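PDB 1QE0: histidine--tRNA ligase from Staphylococcus aureus, which catalyses the ATP-dependent attachment of L-histidine to tRNA(His), releasing AMP and diphosphate, and works as a homodimer. Local coordinates for residues Gln100-Arg112 with Arg122-Ala134. Sequence-based numbering, arbitrary orientation.
Sequences QPIKLYYNGPMFR and RQFNQFGVEAIGA
The antiparallel hairpin of strands 102-111 and 123-132 runs in unbroken register from I102–I132 to F111–Q123, and Y106 and F124 swing across to the opposite strand. Backbone pairs tie the strands at I102–I132, L104–E130, Y106–G128, G108–Q126 and M110–F124; L104 N lies 2.9 Å from E130 O, whereas the bond from Q126 N to G108 O is weak. On the face carrying Y106, M110, F124 and Q126, Y106 CG sits between the backbone N and the carbonyl carbon (chi1 60°), which folds the ring over the neighbouring strand: G128 CA makes a CH-pi contact 4.0 Å from the Y106 ring centroid, over its face. F124, turned the same way, receives M110 CB over one ring face, 3.7 Å from the centroid. The rim of that ring, at CZ, meets a face of the R112 guanidinium; R112 NE lies 3.2 Å from F124 CZ, with the two planes 63° apart. Sequence and topology identify this hairpin as class II motif 2, whose connecting loop typically engages ATP and the tRNA acceptor end; residues 114-120 of that loop are not modelled in this apo enzyme. Q126 extends across M110 at about a right angle, its CG 3.3 Å from M110 CG, while its OE1 accepts a hydrogen bond from G81 N. The reverse face bears Y105, N107 and F127. The Y105 and F127 rings meet obliquely, centroids 5.5 Å apart, and N107 ND2 approaches the F127 ring edge at CD1 (3.4 Å), its amide almost perpendicular to the ring. Helix 13-33 packs here, with D27 OD1 hydrogen-bonded to Y105 OH; helix 82-91 lies against L104 and Y106 on the other side.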
loop_
_atom_site.group_PDB
_atom_site.type_symbol
_atom_site.label_atom_id
_atom_site.label_comp_id
_atom_site.label_asym_id
_atom_site.label_seq_id
_atom_site.Cartn_x
_atom_site.Cartn_y
_atom_site.Cartn_z
ATOM N N GLN A 100 2.470 4.629 -23.957
ATOM C CA GLN A 100 2.942 3.259 -23.903
ATOM C C GLN A 100 4.467 3.279 -23.726
ATOM O O GLN A 100 5.118 4.249 -24.094
ATOM C CB GLN A 100 2.586 2.546 -25.203
ATOM C CG GLN A 100 1.116 2.453 -25.525
ATOM C CD GLN A 100 0.350 1.379 -24.775
ATOM O OE1 GLN A 100 0.834 0.267 -24.541
ATOM N NE2 GLN A 100 -0.886 1.695 -24.441
ATOM N N PRO A 101 5.059 2.211 -23.151
ATOM C CA PRO A 101 4.390 1.000 -22.662
ATOM C C PRO A 101 3.571 1.269 -21.408
ATOM O O PRO A 101 3.757 2.286 -20.733
ATOM C CB PRO A 101 5.563 0.061 -22.367
ATOM C CG PRO A 101 6.651 0.991 -21.947
ATOM C CD PRO A 101 6.516 2.123 -22.936
ATOM N N ILE A 102 2.585 0.426 -21.150
ATOM C CA ILE A 102 1.791 0.585 -19.941
ATOM C C ILE A 102 2.664 0.047 -18.794
ATOM O O ILE A 102 2.981 -1.144 -18.740
ATOM C CB ILE A 102 0.514 -0.222 -20.016
ATOM C CG1 ILE A 102 -0.377 0.329 -21.105
ATOM C CG2 ILE A 102 -0.154 -0.184 -18.712
ATOM C CD1 ILE A 102 -0.298 1.827 -21.169
ATOM N N LYS A 103 3.157 0.958 -17.967
ATOM C CA LYS A 103 4.013 0.626 -16.846
ATOM C C LYS A 103 3.185 0.708 -15.574
ATOM O O LYS A 103 2.993 1.807 -15.050
ATOM C CB LYS A 103 5.129 1.645 -16.812
ATOM C CG LYS A 103 6.061 1.518 -18.008
ATOM C CD LYS A 103 7.012 2.688 -18.130
ATOM C CE LYS A 103 8.279 2.491 -17.368
ATOM N NZ LYS A 103 9.229 3.550 -17.803
ATOM N N LEU A 104 2.719 -0.435 -15.068
ATOM C CA LEU A 104 1.857 -0.501 -13.879
ATOM C C LEU A 104 2.433 -1.341 -12.725
ATOM O O LEU A 104 3.156 -2.315 -12.967
ATOM C CB LEU A 104 0.545 -1.175 -14.272
ATOM C CG LEU A 104 -0.473 -0.640 -15.280
ATOM C CD1 LEU A 104 -1.456 -1.767 -15.628
ATOM C CD2 LEU A 104 -1.203 0.553 -14.743
ATOM N N TYR A 105 2.059 -1.016 -11.489
ATOM C CA TYR A 105 2.504 -1.783 -10.332
ATOM C C TYR A 105 1.368 -1.987 -9.359
ATOM O O TYR A 105 0.356 -1.274 -9.406
ATOM C CB TYR A 105 3.690 -1.127 -9.617
ATOM C CG TYR A 105 3.386 -0.036 -8.610
ATOM C CD1 TYR A 105 3.127 -0.320 -7.277
ATOM C CD2 TYR A 105 3.432 1.287 -8.988
ATOM C CE1 TYR A 105 2.933 0.692 -6.360
ATOM C CE2 TYR A 105 3.230 2.308 -8.083
ATOM C CZ TYR A 105 2.987 2.016 -6.784
ATOM O OH TYR A 105 2.813 3.083 -5.928
ATOM N N TYR A 106 1.507 -2.993 -8.501
ATOM C CA TYR A 106 0.472 -3.284 -7.522
ATOM C C TYR A 106 1.108 -3.731 -6.241
ATOM O O TYR A 106 2.313 -3.916 -6.185
ATOM C CB TYR A 106 -0.489 -4.336 -8.049
ATOM C CG TYR A 106 0.146 -5.636 -8.391
ATOM C CD1 TYR A 106 0.376 -5.987 -9.719
ATOM C CD2 TYR A 106 0.544 -6.514 -7.393
ATOM C CE1 TYR A 106 0.999 -7.185 -10.041
ATOM C CE2 TYR A 106 1.171 -7.718 -7.701
ATOM C CZ TYR A 106 1.400 -8.046 -9.019
ATOM O OH TYR A 106 2.054 -9.218 -9.301
ATOM N N ASN A 107 0.300 -3.885 -5.208
ATOM C CA ASN A 107 0.785 -4.313 -3.897
ATOM C C ASN A 107 -0.450 -4.630 -3.038
ATOM O O ASN A 107 -1.220 -3.726 -2.721
ATOM C CB ASN A 107 1.585 -3.164 -3.264
ATOM C CG ASN A 107 2.240 -3.542 -1.934
ATOM O OD1 ASN A 107 1.877 -4.510 -1.275
ATOM N ND2 ASN A 107 3.212 -2.760 -1.539
ATOM N N GLY A 108 -0.675 -5.899 -2.709
ATOM C CA GLY A 108 -1.821 -6.234 -1.889
ATOM C C GLY A 108 -1.826 -7.699 -1.554
ATOM O O GLY A 108 -0.947 -8.435 -1.980
ATOM N N PRO A 109 -2.777 -8.165 -0.756
ATOM C CA PRO A 109 -2.847 -9.578 -0.391
ATOM C C PRO A 109 -3.310 -10.485 -1.505
ATOM O O PRO A 109 -4.281 -10.168 -2.205
ATOM C CB PRO A 109 -3.869 -9.580 0.739
ATOM C CG PRO A 109 -4.744 -8.440 0.380
ATOM C CD PRO A 109 -3.724 -7.388 0.046
ATOM N N MET A 110 -2.689 -11.660 -1.568
ATOM C CA MET A 110 -2.988 -12.694 -2.550
ATOM C C MET A 110 -3.482 -13.887 -1.722
ATOM O O MET A 110 -3.172 -13.959 -0.526
ATOM C CB MET A 110 -1.720 -13.070 -3.320
ATOM C CG MET A 110 -1.120 -11.933 -4.071
ATOM S SD MET A 110 -2.256 -11.293 -5.289
ATOM C CE MET A 110 -1.757 -9.587 -5.373
ATOM N N PHE A 111 -4.197 -14.835 -2.334
ATOM C CA PHE A 111 -4.729 -15.987 -1.603
ATOM C C PHE A 111 -4.521 -17.361 -2.230
ATOM O O PHE A 111 -5.250 -17.752 -3.142
ATOM C CB PHE A 111 -6.225 -15.787 -1.394
ATOM C CG PHE A 111 -6.565 -14.485 -0.766
ATOM C CD1 PHE A 111 -6.814 -14.412 0.606
ATOM C CD2 PHE A 111 -6.565 -13.307 -1.525
ATOM C CE1 PHE A 111 -7.053 -13.189 1.205
ATOM C CE2 PHE A 111 -6.804 -12.076 -0.938
ATOM C CZ PHE A 111 -7.043 -12.016 0.423
ATOM N N ARG A 112 -3.559 -18.121 -1.735
ATOM C CA ARG A 112 -3.340 -19.458 -2.269
ATOM C C ARG A 112 -3.614 -20.363 -1.087
ATOM O O ARG A 112 -3.107 -20.127 0.004
ATOM C CB ARG A 112 -1.924 -19.602 -2.821
ATOM C CG ARG A 112 -1.664 -18.637 -3.995
ATOM C CD ARG A 112 -0.230 -18.642 -4.523
ATOM N NE ARG A 112 -0.017 -17.539 -5.466
ATOM C CZ ARG A 112 1.161 -16.970 -5.740
ATOM N NH1 ARG A 112 2.279 -17.398 -5.160
ATOM N NH2 ARG A 112 1.212 -15.908 -6.536
ATOM N N ARG A 122 -2.009 -18.631 3.959
ATOM C CA ARG A 122 -2.981 -18.690 2.896
ATOM C C ARG A 122 -3.190 -17.302 2.323
ATOM O O ARG A 122 -3.606 -17.153 1.173
ATOM C CB ARG A 122 -4.275 -19.279 3.415
ATOM C CG ARG A 122 -4.262 -20.774 3.354
ATOM C CD ARG A 122 -3.833 -21.371 4.637
ATOM N NE ARG A 122 -4.854 -22.312 5.090
ATOM C CZ ARG A 122 -4.594 -23.452 5.719
ATOM N NH1 ARG A 122 -3.338 -23.797 5.983
ATOM N NH2 ARG A 122 -5.588 -24.255 6.078
ATOM N N GLN A 123 -2.945 -16.294 3.157
ATOM C CA GLN A 123 -3.034 -14.893 2.753
ATOM C C GLN A 123 -1.640 -14.302 2.808
ATOM O O GLN A 123 -1.025 -14.225 3.871
ATOM C CB GLN A 123 -3.932 -14.066 3.666
ATOM C CG GLN A 123 -3.859 -12.633 3.260
ATOM C CD GLN A 123 -4.902 -11.761 3.864
ATOM O OE1 GLN A 123 -6.026 -12.182 4.096
ATOM N NE2 GLN A 123 -4.562 -10.504 4.061
ATOM N N PHE A 124 -1.125 -13.888 1.673
ATOM C CA PHE A 124 0.200 -13.315 1.660
ATOM C C PHE A 124 0.134 -12.010 0.882
ATOM O O PHE A 124 -0.818 -11.784 0.151
ATOM C CB PHE A 124 1.201 -14.309 1.071
ATOM C CG PHE A 124 0.789 -14.882 -0.250
ATOM C CD1 PHE A 124 -0.258 -15.782 -0.329
ATOM C CD2 PHE A 124 1.460 -14.526 -1.419
ATOM C CE1 PHE A 124 -0.642 -16.322 -1.553
ATOM C CE2 PHE A 124 1.091 -15.058 -2.648
ATOM C CZ PHE A 124 0.030 -15.960 -2.709
ATOM N N ASN A 125 1.111 -11.133 1.069
ATOM C CA ASN A 125 1.101 -9.855 0.381
ATOM C C ASN A 125 2.167 -9.686 -0.674
ATOM O O ASN A 125 3.295 -9.323 -0.341
ATOM C CB ASN A 125 1.259 -8.720 1.395
ATOM C CG ASN A 125 -0.066 -8.126 1.846
ATOM O OD1 ASN A 125 -1.040 -8.831 2.129
ATOM N ND2 ASN A 125 -0.094 -6.817 1.939
ATOM N N GLN A 126 1.801 -9.852 -1.941
ATOM C CA GLN A 126 2.773 -9.677 -3.015
ATOM C C GLN A 126 2.685 -8.310 -3.696
ATOM O O GLN A 126 1.611 -7.688 -3.787
ATOM C CB GLN A 126 2.716 -10.828 -4.048
ATOM C CG GLN A 126 1.687 -10.695 -5.172
ATOM C CD GLN A 126 1.844 -11.751 -6.291
ATOM O OE1 GLN A 126 1.257 -11.610 -7.381
ATOM N NE2 GLN A 126 2.634 -12.801 -6.028
ATOM N N PHE A 127 3.850 -7.825 -4.099
ATOM C CA PHE A 127 4.017 -6.545 -4.783
ATOM C C PHE A 127 4.552 -6.925 -6.157
ATOM O O PHE A 127 5.253 -7.921 -6.267
ATOM C CB PHE A 127 5.062 -5.707 -4.025
ATOM C CG PHE A 127 5.476 -4.440 -4.736
ATOM C CD1 PHE A 127 4.887 -3.211 -4.413
ATOM C CD2 PHE A 127 6.459 -4.470 -5.724
ATOM C CE1 PHE A 127 5.273 -2.041 -5.072
ATOM C CE2 PHE A 127 6.855 -3.304 -6.386
ATOM C CZ PHE A 127 6.260 -2.095 -6.057
ATOM N N GLY A 128 4.214 -6.176 -7.199
ATOM C CA GLY A 128 4.714 -6.492 -8.535
ATOM C C GLY A 128 4.578 -5.372 -9.571
ATOM O O GLY A 128 3.857 -4.381 -9.336
ATOM N N VAL A 129 5.329 -5.462 -10.668
ATOM C CA VAL A 129 5.224 -4.481 -11.746
ATOM C C VAL A 129 5.018 -5.213 -13.052
ATOM O O VAL A 129 5.381 -6.371 -13.179
ATOM C CB VAL A 129 6.449 -3.577 -11.914
ATOM C CG1 VAL A 129 7.007 -3.235 -10.596
ATOM C CG2 VAL A 129 7.471 -4.182 -12.887
ATOM N N GLU A 130 4.438 -4.523 -14.022
ATOM C CA GLU A 130 4.177 -5.078 -15.346
ATOM C C GLU A 130 4.360 -3.959 -16.335
ATOM O O GLU A 130 3.769 -2.897 -16.172
ATOM C CB GLU A 130 2.726 -5.515 -15.497
ATOM C CG GLU A 130 2.271 -6.625 -14.619
ATOM C CD GLU A 130 2.874 -7.925 -15.020
ATOM O OE1 GLU A 130 3.017 -8.801 -14.134
ATOM O OE2 GLU A 130 3.203 -8.061 -16.221
ATOM N N ALA A 131 5.227 -4.160 -17.312
ATOM C CA ALA A 131 5.417 -3.181 -18.355
ATOM C C ALA A 131 4.870 -3.926 -19.587
ATOM O O ALA A 131 5.375 -4.990 -19.934
ATOM C CB ALA A 131 6.888 -2.871 -18.503
ATOM N N ILE A 132 3.774 -3.457 -20.171
ATOM C CA ILE A 132 3.206 -4.120 -21.353
ATOM C C ILE A 132 3.187 -3.198 -22.602
ATOM O O ILE A 132 2.948 -1.991 -22.517
ATOM C CB ILE A 132 1.781 -4.626 -21.071
ATOM C CG1 ILE A 132 1.705 -5.270 -19.697
ATOM C CG2 ILE A 132 1.351 -5.679 -22.079
ATOM C CD1 ILE A 132 0.268 -5.308 -19.129
ATOM N N GLY A 133 3.494 -3.767 -23.757
ATOM C CA GLY A 133 3.497 -3.006 -24.980
ATOM C C GLY A 133 4.803 -2.427 -25.476
ATOM O O GLY A 133 4.780 -1.382 -26.121
ATOM N N ALA A 134 5.939 -3.071 -25.224
ATOM C CA ALA A 134 7.202 -2.533 -25.725
ATOM C C ALA A 134 8.349 -3.502 -25.612
ATOM O O ALA A 134 9.239 -3.294 -24.783
ATOM C CB ALA A 134 7.554 -1.249 -25.002
#